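Local coordinates for sensor-type histidine kinase PrrB (Mycobacterium tuberculosis, PDB 1YSR), which probably acts as the sensor of the PrrB/PrrA two-component system, using ATP to phosphorylate a histidine, and is represented here by the kinase's C-terminal ATP-binding domain, at residues G46-L49 against A50-A54. Numbering follows the deposited sequence.
Sequences GLRL and AVDNA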
loop_
_atom_site.group_PDB
_atom_site.type_symbol
_atom_site.label_atom_id
_atom_site.label_comp_id
_atom_site.label_asym_id
_atom_site.label_seq_id
_atom_site.Cartn_x
_atom_site.Cartn_y
_atom_site.Cartn_z
ATOM N N GLY A 46 6.996 -3.619 -0.226
ATOM C CA GLY A 46 8.266 -3.615 -0.997
ATOM C C GLY A 46 8.280 -2.383 -1.902
ATOM O O GLY A 46 9.310 -1.721 -2.018
ATOM N N LEU A 47 7.134 -2.074 -2.537
ATOM C CA LEU A 47 7.120 -0.875 -3.436
ATOM C C LEU A 47 7.368 0.406 -2.633
ATOM O O LEU A 47 8.156 1.293 -3.039
ATOM C CB LEU A 47 5.826 -0.792 -4.228
ATOM C CG LEU A 47 5.723 -1.903 -5.263
ATOM C CD1 LEU A 47 4.337 -1.994 -5.757
ATOM C CD2 LEU A 47 6.766 -1.741 -6.425
ATOM N N ARG A 48 6.697 0.488 -1.496
ATOM C CA ARG A 48 6.875 1.664 -0.639
ATOM C C ARG A 48 8.308 1.759 -0.180
ATOM O O ARG A 48 8.890 2.841 -0.132
ATOM C CB ARG A 48 5.907 1.632 0.545
ATOM C CG ARG A 48 6.105 2.798 1.560
ATOM C CD ARG A 48 5.921 4.225 0.937
ATOM N NE ARG A 48 6.311 5.145 2.002
ATOM C CZ ARG A 48 5.449 5.653 2.885
ATOM N NH1 ARG A 48 5.892 6.396 3.879
ATOM N NH2 ARG A 48 4.164 5.438 2.739
ATOM N N LEU A 49 8.894 0.632 0.222
ATOM C CA LEU A 49 10.277 0.655 0.659
ATOM C C LEU A 49 11.268 1.154 -0.443
ATOM O O LEU A 49 12.241 1.913 -0.130
ATOM C CB LEU A 49 10.672 -0.750 1.083
ATOM C CG LEU A 49 12.113 -1.007 1.533
ATOM C CD1 LEU A 49 12.436 -0.270 2.774
ATOM C CD2 LEU A 49 12.280 -2.549 1.679
ATOM N N ALA A 50 11.039 0.706 -1.675
ATOM C CA ALA A 50 11.866 1.107 -2.854
ATOM C C ALA A 50 11.804 2.640 -2.966
ATOM O O ALA A 50 12.855 3.327 -3.110
ATOM C CB ALA A 50 11.342 0.431 -4.100
ATOM N N VAL A 51 10.592 3.169 -2.892
ATOM C CA VAL A 51 10.381 4.642 -2.968
ATOM C C VAL A 51 11.044 5.353 -1.811
ATOM O O VAL A 51 11.726 6.358 -1.993
ATOM C CB VAL A 51 8.883 4.981 -3.104
ATOM C CG1 VAL A 51 8.691 6.472 -3.057
ATOM C CG2 VAL A 51 8.329 4.448 -4.447
ATOM N N ASP A 52 10.837 4.840 -0.584
ATOM C CA ASP A 52 11.489 5.366 0.596
ATOM C C ASP A 52 12.992 5.399 0.430
ATOM O O ASP A 52 13.612 6.401 0.780
ATOM C CB ASP A 52 11.156 4.513 1.866
ATOM C CG ASP A 52 9.711 4.666 2.341
ATOM O OD1 ASP A 52 9.014 5.571 1.867
ATOM O OD2 ASP A 52 9.251 3.853 3.222
ATOM N N ASN A 53 13.574 4.309 -0.078
ATOM C CA ASN A 53 14.998 4.202 -0.225
ATOM C C ASN A 53 15.510 5.260 -1.250
ATOM O O ASN A 53 16.591 5.853 -1.074
ATOM C CB ASN A 53 15.352 2.789 -0.692
ATOM C CG ASN A 53 16.849 2.510 -0.663
ATOM O OD1 ASN A 53 17.435 2.123 -1.667
ATOM N ND2 ASN A 53 17.472 2.654 0.513
ATOM N N ALA A 54 14.761 5.412 -2.341
ATOM C CA ALA A 54 15.119 6.371 -3.415
ATOM C C ALA A 54 15.107 7.797 -2.839
ATOM O O ALA A 54 16.054 8.574 -3.065
ATOM C CB ALA A 54 14.153 6.243 -4.550
HETATM O O HOH W 1 8.227 8.181 2.579
#
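Arg48 and Asp52, one helical turn apart, form an i to i+4 salt bridge in which NE of Arg48 donates to OD1 of Asp52 over 2.7 Å. The bond is nearly straight (165° at the hydrogen) and leaves the guanidinium edge in its own plane, reaching OD1 on its syn side, though somewhat out of the carboxylate plane. The two flat groups are almost perpendicular, 86° apart, so this is a single-oxygen grip and not a two-pronged one. The bend in the arginine chain at chi2 (60°) brings CD of Arg48 to 3.5 Å from OD1 of Asp52. A water donates to OD1 of Asp52 at 2.8 Å and accepts a weak bond from NH1 of Arg48, so that it bridges the two side chains.

Beneath the side chains, Asp52 N bonds to Arg48 O at 2.8 Å, and the bond from Asn53 N to Leu49 O continues the alpha-helical ladder. Farther out, NH1 of Arg48 makes a second salt bridge, to Asp20 of helix 10-24, while Ile39 of the second subunit packs on both Arg48 and Asp52. On another side of helix 44-61, Asn53 bonds through ND2 to Ser102; its spacing from Asn57 is consistent with the N box of the GHKL ATPases. One arginine thus serves two aspartates, tying its helix to a neighbouring one, and this pairing probably holds its guanidinium in one rotation.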